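Local coordinates for YcgJ protein (Bacillus subtilis, PDB 1XXL) that probably acts as an S-adenosylmethionine-dependent methyltransferase, although its methyl-accepting substrate is unknown, at residues I197-H200 against L201-S205. Sequence-based numbering, arbitrary orientation.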
ATOM      1  N   ILE A 197      16.116 -16.041   2.581  1.00 17.52           N
ATOM      2  CA  ILE A 197      15.074 -15.879   1.539  1.00 17.43           C
ATOM      3  C   ILE A 197      15.128 -17.034   0.539  1.00 16.66           C
ATOM      4  O   ILE A 197      14.102 -17.612   0.202  1.00 16.52           O
ATOM      5  CB  ILE A 197      15.214 -14.534   0.795  1.00 16.79           C
ATOM      6  CG1 ILE A 197      14.776 -13.401   1.720  1.00 16.72           C
ATOM      7  CG2 ILE A 197      14.346 -14.528  -0.450  1.00 17.38           C
ATOM      8  CD1 ILE A 197      15.194 -12.079   1.329  1.00 17.27           C
ATOM      9  N   ILE A 198      16.331 -17.386   0.082  1.00 16.60           N
ATOM     10  CA  ILE A 198      16.494 -18.433  -0.914  1.00 16.62           C
ATOM     11  C   ILE A 198      15.996 -19.763  -0.357  1.00 16.51           C
ATOM     12  O   ILE A 198      15.251 -20.473  -1.025  1.00 16.07           O
ATOM     13  CB  ILE A 198      17.958 -18.524  -1.422  1.00 16.65           C
ATOM     14  CG1 ILE A 198      18.332 -17.245  -2.205  1.00 16.61           C
ATOM     15  CG2 ILE A 198      18.142 -19.752  -2.277  1.00 17.15           C
ATOM     16  CD1 ILE A 198      19.852 -17.059  -2.477  1.00 17.61           C
ATOM     17  N   THR A 199      16.376 -20.082   0.882  1.00 17.26           N
ATOM     18  CA  THR A 199      15.890 -21.300   1.567  1.00 17.33           C
ATOM     19  C   THR A 199      14.353 -21.314   1.685  1.00 17.14           C
ATOM     20  O   THR A 199      13.719 -22.332   1.448  1.00 17.17           O
ATOM     21  CB  THR A 199      16.508 -21.436   2.990  1.00 17.32           C
ATOM     22  OG1 THR A 199      17.926 -21.526   2.887  1.00 19.93           O
ATOM     23  CG2 THR A 199      16.009 -22.664   3.720  1.00 17.12           C
ATOM     24  N   HIS A 200      13.777 -20.175   2.059  1.00 17.32           N
ATOM     25  CA  HIS A 200      12.324 -20.025   2.205  1.00 17.28           C
ATOM     26  C   HIS A 200      11.603 -20.347   0.900  1.00 17.18           C
ATOM     27  O   HIS A 200      10.640 -21.106   0.884  1.00 16.57           O
ATOM     28  CB  HIS A 200      12.021 -18.585   2.646  1.00 17.56           C
ATOM     29  CG  HIS A 200      10.614 -18.351   3.083  1.00 16.92           C
ATOM     30  ND1 HIS A 200      10.013 -19.072   4.095  1.00 16.92           N
ATOM     31  CD2 HIS A 200       9.696 -17.446   2.664  1.00 17.36           C
ATOM     32  CE1 HIS A 200       8.780 -18.629   4.271  1.00 19.00           C
ATOM     33  NE2 HIS A 200       8.562 -17.637   3.419  1.00 17.82           N
ATOM     34  N   LEU A 201      12.093 -19.772  -0.197  1.00 17.38           N
ATOM     35  CA  LEU A 201      11.513 -19.997  -1.535  1.00 17.72           C
ATOM     36  C   LEU A 201      11.725 -21.425  -2.028  1.00 18.28           C
ATOM     37  O   LEU A 201      10.828 -22.024  -2.601  1.00 17.64           O
ATOM     38  CB  LEU A 201      12.086 -18.981  -2.549  1.00 16.77           C
ATOM     39  CG  LEU A 201      11.647 -17.512  -2.359  1.00 16.00           C
ATOM     40  CD1 LEU A 201      12.503 -16.505  -3.174  1.00 15.34           C
ATOM     41  CD2 LEU A 201      10.171 -17.327  -2.682  1.00 14.68           C
ATOM     42  N   ASN A 202      12.917 -21.969  -1.798  1.00 19.32           N
ATOM     43  CA  ASN A 202      13.244 -23.326  -2.230  1.00 20.65           C
ATOM     44  C   ASN A 202      12.513 -24.406  -1.469  1.00 21.69           C
ATOM     45  O   ASN A 202      12.297 -25.481  -2.003  1.00 22.85           O
ATOM     46  CB  ASN A 202      14.759 -23.576  -2.115  1.00 21.51           C
ATOM     47  CG  ASN A 202      15.493 -23.132  -3.349  1.00 23.33           C
ATOM     48  OD1 ASN A 202      15.964 -21.996  -3.435  1.00 26.39           O
ATOM     49  ND2 ASN A 202      15.545 -24.010  -4.344  1.00 24.86           N
ATOM     50  N   HIS A 203      12.148 -24.132  -0.216  1.00 22.43           N
ATOM     51  CA  HIS A 203      11.415 -25.094   0.598  1.00 22.75           C
ATOM     52  C   HIS A 203       9.902 -24.826   0.653  1.00 22.51           C
ATOM     53  O   HIS A 203       9.192 -25.433   1.439  1.00 22.33           O
ATOM     54  CB  HIS A 203      12.016 -25.109   2.010  1.00 24.13           C
ATOM     55  CG  HIS A 203      13.397 -25.678   2.061  1.00 27.22           C
ATOM     56  ND1 HIS A 203      14.464 -25.107   1.403  1.00 31.77           N
ATOM     57  CD2 HIS A 203      13.885 -26.775   2.686  1.00 30.91           C
ATOM     58  CE1 HIS A 203      15.550 -25.834   1.611  1.00 31.48           C
ATOM     59  NE2 HIS A 203      15.225 -26.848   2.390  1.00 31.62           N
ATOM     60  N   ALA A 204       9.406 -23.928  -0.189  1.00 22.28           N
ATOM     61  CA  ALA A 204       7.960 -23.676  -0.296  1.00 21.22           C
ATOM     62  C   ALA A 204       7.120 -24.953  -0.563  1.00 20.51           C
ATOM     63  O   ALA A 204       7.494 -25.787  -1.378  1.00 20.58           O
ATOM     64  CB  ALA A 204       7.704 -22.626  -1.405  1.00 21.03           C
ATOM     65  N   SER A 205       5.983 -25.097   0.116  1.00 19.97           N
ATOM     66  CA  SER A 205       5.034 -26.174  -0.196  1.00 19.47           C
ATOM     67  C   SER A 205       4.537 -26.053  -1.635  1.00 19.69           C
ATOM     68  O   SER A 205       4.701 -25.013  -2.278  1.00 18.88           O
ATOM     69  CB  SER A 205       3.827 -26.090   0.720  1.00 19.30           C
ATOM     70  OG  SER A 205       3.118 -24.900   0.483  1.00 15.77           O
TER
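T199 and H203, one helical turn apart, meet through both backbone and side chain. T199 O takes the backbone N of H203 at 2.9 Å and, more weakly, H203 ND1, also at 2.9 Å but bent to 128° at the hydrogen. The imidazole lies back against the last turn, where CG2 of T199 sits over its face, off-centre, 4.1 Å from the ring centroid. The methyl gets there because CG2 lies opposite the threonine's backbone N; OG1 is left beside that N and bonds back to K195 O. On the inner side I197 and L201 run side by side, with CG2 of I197 3.8 Å from CD1 of L201, and both rest on Y180 of helix 180-187. H200 swings its CG anti to the backbone N (chi1 -169°) and leaves this turn for helix 131-144, stacking on F136 and bonding F136 O through NE2. Two straighter backbone bonds, L201 N to I197 O at 3.0 Å and N202 N to I198 O at 2.9 Å, precede the bifurcated one. H203 then departs from helical angles, and S205 N-caps the next helix, 206-211: a helix C-terminus passing through a short link into a new helix.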